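Local coordinates for possible sortase-like protein (Corynebacterium diphtheriae, PDB 5UUS) that is probably a sortase, a membrane-anchored cysteine transpeptidase expected to cleave sorting signals of surface proteins through an acyl-thioester intermediate, at residues Pro29-Thr34 with Val112-Ser117; Glu39-Met44 with Phe55-Gly60; Met44-Phe49 with Asp108-Glu113; Trp118-Val123 with Leu211-Pro216. All blocks are in the same frame, centred on the assembly; numbering follows the deposited sequence.

Contact 1 (Pro29-Thr34 with Val112-Ser117); sequences PRKKLT and VETRTS
Lys31 reaches from the N-terminal arm across the tight beta turn at Thr114-Ser117, where strand 109-114 of the sortase beta-barrel folds back into strand 117-123. The first torsion of Lys31 (chi1 73°) sets CG between its own backbone N and carbonyl carbon, and from there the chain runs out extended, crossing Thr116 at about a right angle. Its ammonium NZ bonds to Thr114 OG1 at 3.2 Å and, weakly, to Thr116 OG1. The hydroxyl of Thr114 is gripped further by its own turn: Thr116 N donates to it in an ST turn, and it shares a hydrogen bond with Ser117 OG. Tight packing runs beside these bonds: Thr116 CG2 lies 3.5 Å from Arg30 CA, and Arg115 CB sits against Arg30 O and 3.9 Å from Lys31 CB. Toward solvent the contact thins out: the guanidinium of Arg115 leads away from the arm, and that of Arg30 turns back to the carbonyl of Arg26. At the other end, Pro29 also rests on Lys217 and Asn218, while its CB approaches Arg115 O to 3.2 Å.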
loop_
_atom_site.group_PDB
_atom_site.type_symbol
_atom_site.label_atom_id
_atom_site.label_comp_id
_atom_site.label_asym_id
_atom_site.label_seq_id
_atom_site.Cartn_x
_atom_site.Cartn_y
_atom_site.Cartn_z
ATOM N N PRO A 29 19.109 6.602 11.080
ATOM C CA PRO A 29 17.691 6.471 10.726
ATOM C C PRO A 29 16.909 5.864 11.902
ATOM O O PRO A 29 17.179 4.735 12.296
ATOM C CB PRO A 29 17.716 5.535 9.513
ATOM C CG PRO A 29 19.050 5.785 8.881
ATOM C CD PRO A 29 20.013 6.100 10.030
ATOM N N ARG A 30 15.972 6.629 12.464
ATOM C CA ARG A 30 15.210 6.242 13.666
ATOM C C ARG A 30 13.784 6.746 13.532
ATOM O O ARG A 30 13.571 7.751 12.876
ATOM C CB ARG A 30 15.821 6.845 14.920
ATOM C CG ARG A 30 17.218 6.338 15.229
ATOM C CD ARG A 30 17.836 7.137 16.397
ATOM N NE ARG A 30 19.173 6.615 16.650
ATOM C CZ ARG A 30 20.224 7.351 16.989
ATOM N NH1 ARG A 30 20.097 8.670 17.172
ATOM N NH2 ARG A 30 21.397 6.745 17.151
ATOM N N LYS A 31 12.815 6.084 14.156
ATOM C CA LYS A 31 11.450 6.592 14.072
ATOM C C LYS A 31 10.693 6.198 15.319
ATOM O O LYS A 31 11.087 5.267 16.016
ATOM C CB LYS A 31 10.748 6.052 12.818
ATOM C CG LYS A 31 10.377 4.587 12.940
ATOM C CD LYS A 31 9.761 4.069 11.627
ATOM C CE LYS A 31 9.519 2.589 11.703
ATOM N NZ LYS A 31 9.337 1.961 10.330
ATOM N N LYS A 32 9.610 6.905 15.612
ATOM C CA LYS A 32 8.745 6.483 16.712
ATOM C C LYS A 32 8.022 5.193 16.337
ATOM O O LYS A 32 7.734 4.955 15.158
ATOM C CB LYS A 32 7.727 7.575 17.051
ATOM C CG LYS A 32 8.295 8.946 17.048
ATOM C CD LYS A 32 7.226 9.984 17.399
ATOM C CE LYS A 32 7.844 11.366 17.467
ATOM N NZ LYS A 32 6.832 12.421 17.751
ATOM N N LEU A 33 7.718 4.359 17.327
ATOM C CA LEU A 33 7.011 3.106 17.076
ATOM C C LEU A 33 5.579 3.364 16.581
ATOM O O LEU A 33 5.115 2.729 15.636
ATOM C CB LEU A 33 6.982 2.246 18.341
ATOM C CG LEU A 33 6.047 1.038 18.341
ATOM C CD1 LEU A 33 6.466 0.035 17.302
ATOM C CD2 LEU A 33 6.018 0.389 19.727
ATOM N N THR A 34 4.887 4.297 17.224
ATOM C CA THR A 34 3.556 4.688 16.781
ATOM C C THR A 34 3.603 6.097 16.208
ATOM O O THR A 34 3.901 7.058 16.926
ATOM C CB THR A 34 2.528 4.633 17.917
ATOM O OG1 THR A 34 2.538 3.322 18.507
ATOM C CG2 THR A 34 1.122 4.962 17.377
ATOM N N VAL A 112 7.313 2.448 -0.641
ATOM C CA VAL A 112 7.008 3.177 0.587
ATOM C C VAL A 112 8.267 3.306 1.439
ATOM O O VAL A 112 8.935 2.334 1.773
ATOM C CB VAL A 112 5.886 2.494 1.386
ATOM C CG1 VAL A 112 5.454 3.358 2.567
ATOM C CG2 VAL A 112 4.682 2.250 0.474
ATOM N N GLU A 113 8.581 4.544 1.764
ATOM C CA GLU A 113 9.728 4.861 2.573
ATOM C C GLU A 113 9.285 5.309 3.958
ATOM O O GLU A 113 8.386 6.160 4.083
ATOM C CB GLU A 113 10.513 5.967 1.877
ATOM C CG GLU A 113 11.727 6.426 2.556
ATOM C CD GLU A 113 12.240 7.731 1.947
ATOM O OE1 GLU A 113 11.565 8.323 1.046
ATOM O OE2 GLU A 113 13.318 8.161 2.385
ATOM N N THR A 114 9.900 4.755 5.003
ATOM C CA THR A 114 9.759 5.372 6.315
ATOM C C THR A 114 11.104 5.969 6.747
ATOM O O THR A 114 12.091 5.901 6.014
ATOM C CB THR A 114 9.261 4.370 7.373
ATOM O OG1 THR A 114 10.326 3.494 7.734
ATOM C CG2 THR A 114 8.068 3.575 6.845
ATOM N N ARG A 115 11.160 6.534 7.942
ATOM C CA ARG A 115 12.451 7.036 8.434
ATOM C C ARG A 115 13.536 5.940 8.630
ATOM O O ARG A 115 14.722 6.240 8.657
ATOM C CB ARG A 115 12.229 7.814 9.719
ATOM C CG ARG A 115 11.420 9.110 9.487
ATOM C CD ARG A 115 11.150 9.774 10.823
ATOM N NE ARG A 115 10.363 11.004 10.779
ATOM C CZ ARG A 115 10.788 12.190 10.327
ATOM N NH1 ARG A 115 12.008 12.338 9.807
ATOM N NH2 ARG A 115 9.968 13.239 10.373
ATOM N N THR A 116 13.132 4.674 8.714
ATOM C CA THR A 116 14.082 3.602 8.928
ATOM C C THR A 116 14.107 2.540 7.832
ATOM O O THR A 116 14.926 1.627 7.902
ATOM C CB THR A 116 13.799 2.869 10.263
ATOM O OG1 THR A 116 12.466 2.361 10.234
ATOM C CG2 THR A 116 13.929 3.800 11.455
ATOM N N SER A 117 13.240 2.624 6.815
ATOM C CA SER A 117 13.101 1.467 5.941
ATOM C C SER A 117 12.583 1.794 4.538
ATOM O O SER A 117 12.038 2.870 4.297
ATOM C CB SER A 117 12.156 0.446 6.577
ATOM O OG SER A 117 10.815 0.933 6.536
#

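Contact 2 (Glu39-Met44 with Phe55-Gly60); sequences EAFARM and FAIVEG
Ala42 O receives Ile57 N at 2.7 Å in a nearly straight bond (172° at the hydrogen), although the N-H comes from above the carbonyl plane. One step along, Ile57 O accepts Phe41 N, so Phe41 and Ala42 both face Ile57: a classic beta bulge in an antiparallel hairpin. Beyond it the ladder is regular, and Met44 and Phe55 exchange two backbone hydrogen bonds; before it, Glu59 N donates to Glu39 O at 3.0 Å.

On the inner face, Ile57 CB packs on Ala42 CB at 4.2 Å and the side chain sends its two branches to different partners. CD1 packs 3.8 Å from Met44 CB, the two chains crossing at about a right angle, while CG2 touches the ring of Phe41 at CE1, 4.0 Å away. Phe41 holds CG between its backbone N and carbonyl carbon (chi1 67°), which brings an edge of the ring against the backbone at Val58-Glu59. There its CE1 comes 3.6 Å from Glu59 OE1, with ring and carboxylate planes 77° apart; this carboxylate is anchored by His72. The face that carries Ala40, Arg43, Ala56 and Val58 has smaller apolar contacts: Ala40 CB meets Ala56 CB at 4.1 Å, and Val58 CG2 lies beside Ala40 N.

Strand 40-45 is flanked on its far edge by strand 109-114, and strand 54-59 by the short parallel strand 71-72. Ile57 continues inward onto Phe85 and Val87 of strand 83-88, whereas Phe55 meets Phe53 edge-to-face and packs on the loop residues Pro70 and Pro97.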
loop_
_atom_site.group_PDB
_atom_site.type_symbol
_atom_site.label_atom_id
_atom_site.label_comp_id
_atom_site.label_asym_id
_atom_site.label_seq_id
_atom_site.Cartn_x
_atom_site.Cartn_y
_atom_site.Cartn_z
ATOM N N GLU A 39 0.649 13.659 11.706
ATOM C CA GLU A 39 1.969 13.997 11.169
ATOM C C GLU A 39 2.403 13.039 10.070
ATOM O O GLU A 39 1.975 11.884 10.048
ATOM C CB GLU A 39 3.020 13.996 12.290
ATOM C CG GLU A 39 2.728 15.033 13.375
ATOM C CD GLU A 39 2.620 16.466 12.839
ATOM O OE1 GLU A 39 3.450 16.867 11.991
ATOM O OE2 GLU A 39 1.698 17.197 13.270
ATOM N N ALA A 40 3.259 13.529 9.170
ATOM C CA ALA A 40 3.824 12.714 8.099
ATOM C C ALA A 40 4.838 11.751 8.660
ATOM O O ALA A 40 5.725 12.160 9.391
ATOM C CB ALA A 40 4.472 13.588 7.042
ATOM N N PHE A 41 4.720 10.471 8.333
ATOM C CA PHE A 41 5.689 9.487 8.858
ATOM C C PHE A 41 6.244 8.626 7.732
ATOM O O PHE A 41 7.090 7.762 7.960
ATOM C CB PHE A 41 5.043 8.586 9.913
ATOM C CG PHE A 41 3.970 7.674 9.360
ATOM C CD1 PHE A 41 2.674 8.147 9.158
ATOM C CD2 PHE A 41 4.258 6.359 9.045
ATOM C CE1 PHE A 41 1.682 7.327 8.634
ATOM C CE2 PHE A 41 3.272 5.521 8.522
ATOM C CZ PHE A 41 1.978 6.012 8.322
ATOM N N ALA A 42 5.744 8.835 6.512
ATOM C CA ALA A 42 6.207 8.026 5.388
ATOM C C ALA A 42 6.010 8.743 4.071
ATOM O O ALA A 42 5.352 9.782 4.004
ATOM C CB ALA A 42 5.497 6.675 5.358
ATOM N N ARG A 43 6.612 8.185 3.030
ATOM C CA ARG A 43 6.510 8.745 1.704
ATOM C C ARG A 43 6.261 7.618 0.716
ATOM O O ARG A 43 6.879 6.562 0.818
ATOM C CB ARG A 43 7.774 9.502 1.349
ATOM C CG ARG A 43 7.718 10.165 0.010
ATOM C CD ARG A 43 8.967 10.991 -0.214
ATOM N NE ARG A 43 9.107 12.067 0.759
ATOM C CZ ARG A 43 10.266 12.431 1.298
ATOM N NH1 ARG A 43 11.381 11.782 0.977
ATOM N NH2 ARG A 43 10.309 13.431 2.172
ATOM N N MET A 44 5.360 7.837 -0.243
ATOM C CA MET A 44 5.112 6.793 -1.246
ATOM C C MET A 44 5.403 7.263 -2.663
ATOM O O MET A 44 5.184 8.425 -3.002
ATOM C CB MET A 44 3.668 6.257 -1.164
ATOM C CG MET A 44 2.557 7.277 -1.429
ATOM S SD MET A 44 0.913 6.469 -1.430
ATOM C CE MET A 44 0.943 5.572 -2.975
ATOM N N PHE A 55 4.188 11.294 -2.562
ATOM C CA PHE A 55 3.337 11.926 -1.583
ATOM C C PHE A 55 3.785 11.521 -0.196
ATOM O O PHE A 55 4.111 10.365 0.022
ATOM C CB PHE A 55 1.900 11.510 -1.799
ATOM C CG PHE A 55 1.241 12.222 -2.951
ATOM C CD1 PHE A 55 0.579 13.421 -2.742
ATOM C CD2 PHE A 55 1.299 11.688 -4.235
ATOM C CE1 PHE A 55 -0.035 14.087 -3.803
ATOM C CE2 PHE A 55 0.697 12.350 -5.308
ATOM C CZ PHE A 55 0.034 13.543 -5.085
ATOM N N ALA A 56 3.776 12.471 0.726
ATOM C CA ALA A 56 3.913 12.161 2.131
ATOM C C ALA A 56 2.652 11.449 2.611
ATOM O O ALA A 56 1.527 11.730 2.155
ATOM C CB ALA A 56 4.167 13.437 2.944
ATOM N N ILE A 57 2.836 10.507 3.519
ATOM C CA ILE A 57 1.703 9.860 4.132
ATOM C C ILE A 57 1.582 10.326 5.554
ATOM O O ILE A 57 2.559 10.315 6.287
ATOM C CB ILE A 57 1.834 8.346 4.070
ATOM C CG1 ILE A 57 1.928 7.902 2.603
ATOM C CG2 ILE A 57 0.663 7.682 4.774
ATOM C CD1 ILE A 57 2.366 6.446 2.438
ATOM N N VAL A 58 0.380 10.738 5.933
ATOM C CA VAL A 58 0.103 11.258 7.270
ATOM C C VAL A 58 -0.618 10.198 8.127
ATOM O O VAL A 58 -1.312 9.330 7.588
ATOM C CB VAL A 58 -0.746 12.559 7.123
ATOM C CG1 VAL A 58 -1.659 12.799 8.296
ATOM C CG2 VAL A 58 0.160 13.762 6.830
ATOM N N GLU A 59 -0.468 10.255 9.446
ATOM C CA GLU A 59 -1.177 9.330 10.335
ATOM C C GLU A 59 -2.581 9.819 10.644
ATOM O O GLU A 59 -2.746 10.872 11.258
ATOM C CB GLU A 59 -0.395 9.140 11.650
ATOM C CG GLU A 59 -1.116 8.278 12.686
ATOM C CD GLU A 59 -1.150 6.788 12.312
ATOM O OE1 GLU A 59 -0.651 6.413 11.220
ATOM O OE2 GLU A 59 -1.677 5.987 13.114
ATOM N N GLY A 60 -3.593 9.060 10.227
ATOM C CA GLY A 60 -4.971 9.480 10.382
ATOM C C GLY A 60 -5.696 9.691 9.047
ATOM O O GLY A 60 -5.077 10.002 8.022
#

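Contact 3 (Met44-Phe49 with Asp108-Glu113); sequences MYIPQF and DAIVVE
Tyr45 and Val111 bury the largest areas here, and they face each other as an antiparallel hydrogen-bonded pair. Tyr45 N donates to Val111 O and Val111 N to Tyr45 O, both at 2.8 Å with the donors in the carbonyl planes. CG of Tyr45 stands opposite its carbonyl carbon (chi1 -47°), which carries the ring toward Glu113 of the partner strand. Tyr45 OH donates to Glu113 OE1, which lies 2.9 Å away at the ring edge. Glu113 OE2 forms a salt bridge with Lys217, so each carboxylate oxygen has a partner.

Ile110, next in buried area, turns its side chain to the other face. Its CD1 lies 3.7 Å from Ile46 CD1, the two chains side by side, and its CG2 meets Met44 CE at 3.8 Å.

Past Tyr45 the first chain leaves the sheet into a short 3-10 turn at Pro47-Gln48, and two waters bridge it to Asp108-Ala109. One accepts from Gln48 N and donates to Ala109 O at 2.8 Å; another donates to Gln48 OE1 and Asp108 OD1, while Asp108 OD2 accepts from Asn105 N. The ladder thus ends where strand 40-45 turns out of the sortase beta-barrel, Met44 and Ile110 packed on strand 188-193.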
loop_
_atom_site.group_PDB
_atom_site.type_symbol
_atom_site.label_atom_id
_atom_site.label_comp_id
_atom_site.label_asym_id
_atom_site.label_seq_id
_atom_site.Cartn_x
_atom_site.Cartn_y
_atom_site.Cartn_z
ATOM N N MET A 44 5.360 7.837 -0.243
ATOM C CA MET A 44 5.112 6.793 -1.246
ATOM C C MET A 44 5.403 7.263 -2.663
ATOM O O MET A 44 5.184 8.425 -3.002
ATOM C CB MET A 44 3.668 6.257 -1.164
ATOM C CG MET A 44 2.557 7.277 -1.429
ATOM S SD MET A 44 0.913 6.469 -1.430
ATOM C CE MET A 44 0.943 5.572 -2.975
ATOM N N TYR A 45 5.914 6.334 -3.466
ATOM C CA TYR A 45 6.230 6.560 -4.862
ATOM C C TYR A 45 5.546 5.490 -5.731
ATOM O O TYR A 45 5.503 4.310 -5.368
ATOM C CB TYR A 45 7.736 6.491 -5.123
ATOM C CG TYR A 45 8.636 7.247 -4.185
ATOM C CD1 TYR A 45 8.871 6.790 -2.892
ATOM C CD2 TYR A 45 9.324 8.365 -4.620
ATOM C CE1 TYR A 45 9.743 7.474 -2.039
ATOM C CE2 TYR A 45 10.190 9.057 -3.774
ATOM C CZ TYR A 45 10.391 8.600 -2.488
ATOM O OH TYR A 45 11.254 9.273 -1.652
ATOM N N ILE A 46 5.066 5.901 -6.897
ATOM C CA ILE A 46 4.554 4.959 -7.889
ATOM C C ILE A 46 5.280 5.235 -9.200
ATOM O O ILE A 46 4.867 6.123 -9.948
ATOM C CB ILE A 46 3.036 5.096 -8.071
ATOM C CG1 ILE A 46 2.335 4.944 -6.712
ATOM C CG2 ILE A 46 2.536 4.080 -9.103
ATOM C CD1 ILE A 46 0.802 4.888 -6.782
ATOM N N PRO A 47 6.378 4.496 -9.469
ATOM C CA PRO A 47 7.284 4.773 -10.595
ATOM C C PRO A 47 6.549 4.738 -11.941
ATOM O O PRO A 47 6.884 5.488 -12.849
ATOM C CB PRO A 47 8.328 3.656 -10.489
ATOM C CG PRO A 47 8.305 3.270 -9.025
ATOM C CD PRO A 47 6.865 3.390 -8.623
ATOM N N GLN A 48 5.515 3.913 -12.045
ATOM C CA GLN A 48 4.733 3.850 -13.269
ATOM C C GLN A 48 4.020 5.177 -13.505
ATOM O O GLN A 48 3.667 5.493 -14.628
ATOM C CB GLN A 48 3.724 2.696 -13.225
ATOM C CG GLN A 48 3.190 2.308 -14.606
ATOM C CD GLN A 48 4.308 1.949 -15.569
ATOM O OE1 GLN A 48 5.126 1.077 -15.278
ATOM N NE2 GLN A 48 4.371 2.644 -16.703
ATOM N N PHE A 49 3.825 5.972 -12.456
ATOM C CA PHE A 49 3.206 7.287 -12.628
ATOM C C PHE A 49 4.261 8.387 -12.790
ATOM O O PHE A 49 3.943 9.567 -12.730
ATOM C CB PHE A 49 2.294 7.643 -11.449
ATOM C CG PHE A 49 1.048 6.803 -11.340
ATOM C CD1 PHE A 49 0.681 5.919 -12.353
ATOM C CD2 PHE A 49 0.217 6.927 -10.226
ATOM C CE1 PHE A 49 -0.472 5.164 -12.254
ATOM C CE2 PHE A 49 -0.948 6.175 -10.120
ATOM C CZ PHE A 49 -1.290 5.289 -11.136
ATOM N N ASP A 108 2.761 -3.705 -11.006
ATOM C CA ASP A 108 3.218 -2.324 -10.834
ATOM C C ASP A 108 3.674 -2.108 -9.366
ATOM O O ASP A 108 2.999 -2.564 -8.432
ATOM C CB ASP A 108 2.100 -1.326 -11.185
ATOM C CG ASP A 108 1.917 -1.135 -12.680
ATOM O OD1 ASP A 108 2.757 -1.622 -13.472
ATOM O OD2 ASP A 108 0.938 -0.455 -13.057
ATOM N N ALA A 109 4.801 -1.409 -9.175
ATOM C CA ALA A 109 5.382 -1.192 -7.841
ATOM C C ALA A 109 4.780 0.013 -7.135
ATOM O O ALA A 109 4.520 1.052 -7.754
ATOM C CB ALA A 109 6.915 -1.013 -7.942
ATOM N N ILE A 110 4.543 -0.142 -5.841
ATOM C CA ILE A 110 4.273 0.982 -4.973
ATOM C C ILE A 110 5.427 0.968 -3.949
ATOM O O ILE A 110 5.570 0.009 -3.203
ATOM C CB ILE A 110 2.928 0.874 -4.252
ATOM C CG1 ILE A 110 1.794 0.409 -5.217
ATOM C CG2 ILE A 110 2.631 2.180 -3.466
ATOM C CD1 ILE A 110 1.551 1.338 -6.305
ATOM N N VAL A 111 6.249 2.012 -3.936
ATOM C CA VAL A 111 7.388 2.059 -3.031
ATOM C C VAL A 111 7.074 2.959 -1.847
ATOM O O VAL A 111 6.595 4.079 -2.027
ATOM C CB VAL A 111 8.659 2.542 -3.746
ATOM C CG1 VAL A 111 9.845 2.516 -2.775
ATOM C CG2 VAL A 111 8.948 1.654 -4.968
ATOM N N VAL A 112 7.313 2.448 -0.641
ATOM C CA VAL A 112 7.008 3.177 0.587
ATOM C C VAL A 112 8.267 3.306 1.439
ATOM O O VAL A 112 8.935 2.334 1.773
ATOM C CB VAL A 112 5.886 2.494 1.386
ATOM C CG1 VAL A 112 5.454 3.358 2.567
ATOM C CG2 VAL A 112 4.682 2.250 0.474
ATOM N N GLU A 113 8.581 4.544 1.764
ATOM C CA GLU A 113 9.728 4.861 2.573
ATOM C C GLU A 113 9.285 5.309 3.958
ATOM O O GLU A 113 8.386 6.160 4.083
ATOM C CB GLU A 113 10.513 5.967 1.877
ATOM C CG GLU A 113 11.727 6.426 2.556
ATOM C CD GLU A 113 12.240 7.731 1.947
ATOM O OE1 GLU A 113 11.565 8.323 1.046
ATOM O OE2 GLU A 113 13.318 8.161 2.385
HETATM O O HOH W 1 4.804 1.587 -10.465
HETATM O O HOH W 2 5.386 -1.358 -13.896
#

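Contact 4 (Trp118-Val123 with Leu211-Pro216)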
loop_
_atom_site.group_PDB
_atom_site.type_symbol
_atom_site.label_atom_id
_atom_site.label_comp_id
_atom_site.label_asym_id
_atom_site.label_seq_id
_atom_site.Cartn_x
_atom_site.Cartn_y
_atom_site.Cartn_z
ATOM N N TRP A 118 12.763 0.835 3.629
ATOM C CA TRP A 118 12.156 0.870 2.296
ATOM C C TRP A 118 11.300 -0.384 2.162
ATOM O O TRP A 118 11.740 -1.462 2.571
ATOM C CB TRP A 118 13.221 0.903 1.182
ATOM C CG TRP A 118 13.955 2.191 1.042
ATOM C CD1 TRP A 118 15.207 2.504 1.560
ATOM C CD2 TRP A 118 13.517 3.357 0.324
ATOM N NE1 TRP A 118 15.546 3.788 1.207
ATOM C CE2 TRP A 118 14.532 4.339 0.454
ATOM C CE3 TRP A 118 12.361 3.670 -0.411
ATOM C CZ2 TRP A 118 14.433 5.606 -0.133
ATOM C CZ3 TRP A 118 12.261 4.929 -1.006
ATOM C CH2 TRP A 118 13.294 5.881 -0.863
ATOM N N SER A 119 10.084 -0.233 1.615
ATOM C CA SER A 119 9.197 -1.353 1.311
ATOM C C SER A 119 8.792 -1.256 -0.159
ATOM O O SER A 119 8.579 -0.158 -0.675
ATOM C CB SER A 119 7.935 -1.339 2.191
ATOM O OG SER A 119 8.254 -1.317 3.559
ATOM N N VAL A 120 8.705 -2.400 -0.824
ATOM C CA VAL A 120 8.156 -2.438 -2.165
ATOM C C VAL A 120 6.945 -3.329 -2.125
ATOM O O VAL A 120 7.054 -4.500 -1.746
ATOM C CB VAL A 120 9.157 -2.982 -3.192
ATOM C CG1 VAL A 120 8.494 -3.105 -4.577
ATOM C CG2 VAL A 120 10.394 -2.084 -3.231
ATOM N N TYR A 121 5.804 -2.764 -2.500
ATOM C CA TYR A 121 4.590 -3.536 -2.740
ATOM C C TYR A 121 4.303 -3.627 -4.238
ATOM O O TYR A 121 4.672 -2.741 -5.000
ATOM C CB TYR A 121 3.399 -2.907 -2.040
ATOM C CG TYR A 121 3.471 -2.867 -0.537
ATOM C CD1 TYR A 121 4.100 -1.809 0.120
ATOM C CD2 TYR A 121 2.865 -3.861 0.236
ATOM C CE1 TYR A 121 4.147 -1.757 1.521
ATOM C CE2 TYR A 121 2.903 -3.811 1.633
ATOM C CZ TYR A 121 3.549 -2.755 2.264
ATOM O OH TYR A 121 3.582 -2.681 3.641
ATOM N N ARG A 122 3.640 -4.695 -4.660
ATOM C CA ARG A 122 3.288 -4.831 -6.067
ATOM C C ARG A 122 1.805 -5.139 -6.221
ATOM O O ARG A 122 1.252 -5.975 -5.504
ATOM C CB ARG A 122 4.171 -5.885 -6.710
ATOM C CG ARG A 122 5.624 -5.427 -6.713
ATOM C CD ARG A 122 6.372 -5.933 -7.905
ATOM N NE ARG A 122 7.746 -5.442 -7.918
ATOM C CZ ARG A 122 8.229 -4.605 -8.826
ATOM N NH1 ARG A 122 7.459 -4.170 -9.827
ATOM N NH2 ARG A 122 9.487 -4.219 -8.754
ATOM N N VAL A 123 1.156 -4.401 -7.118
ATOM C CA VAL A 123 -0.273 -4.544 -7.340
ATOM C C VAL A 123 -0.621 -6.000 -7.655
ATOM O O VAL A 123 0.022 -6.659 -8.500
ATOM C CB VAL A 123 -0.748 -3.604 -8.472
ATOM C CG1 VAL A 123 -2.220 -3.842 -8.780
ATOM C CG2 VAL A 123 -0.507 -2.136 -8.077
ATOM N N LEU A 211 3.402 -7.220 -0.484
ATOM C CA LEU A 211 4.788 -6.878 -0.137
ATOM C C LEU A 211 5.784 -7.891 -0.684
ATOM O O LEU A 211 5.642 -9.101 -0.443
ATOM C CB LEU A 211 4.932 -6.783 1.389
ATOM C CG LEU A 211 6.298 -6.428 1.996
ATOM C CD1 LEU A 211 6.588 -4.947 1.775
ATOM C CD2 LEU A 211 6.254 -6.721 3.499
ATOM N N THR A 212 6.801 -7.391 -1.392
ATOM C CA THR A 212 7.814 -8.245 -2.025
ATOM C C THR A 212 9.225 -7.901 -1.537
ATOM O O THR A 212 10.128 -8.725 -1.624
ATOM C CB THR A 212 7.793 -8.126 -3.580
ATOM O OG1 THR A 212 8.101 -6.778 -3.961
ATOM C CG2 THR A 212 6.404 -8.495 -4.154
ATOM N N GLU A 213 9.412 -6.674 -1.062
ATOM C CA GLU A 213 10.684 -6.259 -0.444
ATOM C C GLU A 213 10.457 -5.418 0.797
ATOM O O GLU A 213 9.553 -4.580 0.823
ATOM C CB GLU A 213 11.532 -5.433 -1.398
ATOM C CG GLU A 213 12.075 -6.103 -2.613
ATOM C CD GLU A 213 12.904 -5.115 -3.439
ATOM O OE1 GLU A 213 13.997 -4.694 -2.972
ATOM O OE2 GLU A 213 12.443 -4.735 -4.541
ATOM N N HIS A 214 11.302 -5.609 1.816
ATOM C CA HIS A 214 11.282 -4.736 3.005
ATOM C C HIS A 214 12.641 -4.791 3.702
ATOM O O HIS A 214 13.074 -5.860 4.112
ATOM C CB HIS A 214 10.174 -5.126 4.003
ATOM C CG HIS A 214 10.139 -4.263 5.237
ATOM N ND1 HIS A 214 9.792 -2.929 5.204
ATOM C CD2 HIS A 214 10.435 -4.543 6.533
ATOM C CE1 HIS A 214 9.863 -2.425 6.425
ATOM N NE2 HIS A 214 10.250 -3.379 7.248
ATOM N N PHE A 215 13.329 -3.653 3.791
ATOM C CA PHE A 215 14.688 -3.652 4.355
ATOM C C PHE A 215 15.000 -2.293 4.990
ATOM O O PHE A 215 14.351 -1.281 4.662
ATOM C CB PHE A 215 15.731 -4.026 3.279
ATOM C CG PHE A 215 15.722 -3.131 2.078
ATOM C CD1 PHE A 215 16.482 -1.970 2.052
ATOM C CD2 PHE A 215 14.956 -3.459 0.966
ATOM C CE1 PHE A 215 16.472 -1.141 0.936
ATOM C CE2 PHE A 215 14.930 -2.634 -0.154
ATOM C CZ PHE A 215 15.692 -1.473 -0.168
ATOM N N PRO A 216 15.976 -2.268 5.925
ATOM C CA PRO A 216 16.313 -1.046 6.669
ATOM C C PRO A 216 17.189 -0.083 5.874
ATOM O O PRO A 216 17.952 -0.508 5.025
ATOM C CB PRO A 216 17.070 -1.577 7.892
ATOM C CG PRO A 216 17.774 -2.816 7.351
ATOM C CD PRO A 216 16.748 -3.434 6.394
HETATM O O HOH W 3 9.987 -6.200 -6.029
#
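Phe215 holds CG between its backbone N and carbonyl carbon (chi1 57°), which folds its ring over Trp118 in the antiparallel pairing of strands 117-123 and 204-216 of the sortase beta-barrel. Trp118 CB sits over the face of that ring, 4.1 Å from its centroid, in a CH-pi contact; the indole itself meets the ring obliquely. Leu211 extends its CG opposite its backbone N (chi1 -180°), and this puts CD1 over one face of Tyr121, 3.9 Å from the ring centroid, while its CB lies 3.6 Å from Tyr121 CE2. The hydroxyl of Tyr121 reaches Gly80 N.

Between these two apolar contacts the register slips. Thr212 and Glu213 both face Val120, a classic beta bulge, and Val120 O takes both of their amides: Thr212 N arrives nearly head-on at 2.9 Å, whereas Glu213 N lies in the carbonyl plane on a lone pair of Val120 O, at 3.3 Å. Toward Phe215 the ladder is regular, with Trp118 N bonded to Phe215 O and Val120 N to Glu213 O.

Glu213 runs alongside Val120, pointing the same way, its OE2 3.6 Å from Val120 CG2. A water links this carboxylate with Thr212 OG1 and Arg122 NE, lying in the guanidinium plane. Arg122 also makes a salt bridge with Glu228, which would steady its far end. On the face shared with Leu211 and Tyr121, Ser119 OG and His214 ND1 are hydrogen-bonded at 2.8 Å, with the hydroxyl at the edge of the imidazole.

In the fold
Contacts 2, 3 and 4 are strand pairings within one sheet: 54-59, 40-45, 109-114, 117-123 and 204-216 follow each other edge to edge. The centres of contacts 3 and 4 lie about 9 Å from the chain's centre, that of contact 1 about 16 Å; contacts 3 and 4 are the more buried, and contact 1 is the surface one. Contacts 2 and 3 share Met44 on strand 40-45, and both place apolar side chains on its inward face. Contacts 2 and 4 each contain a classic bulge; contact 3 has none. Contact 1 forms no strand pairing: an arm meets the turn between strands 109-114 and 117-123 through lysine and hydroxyl groups.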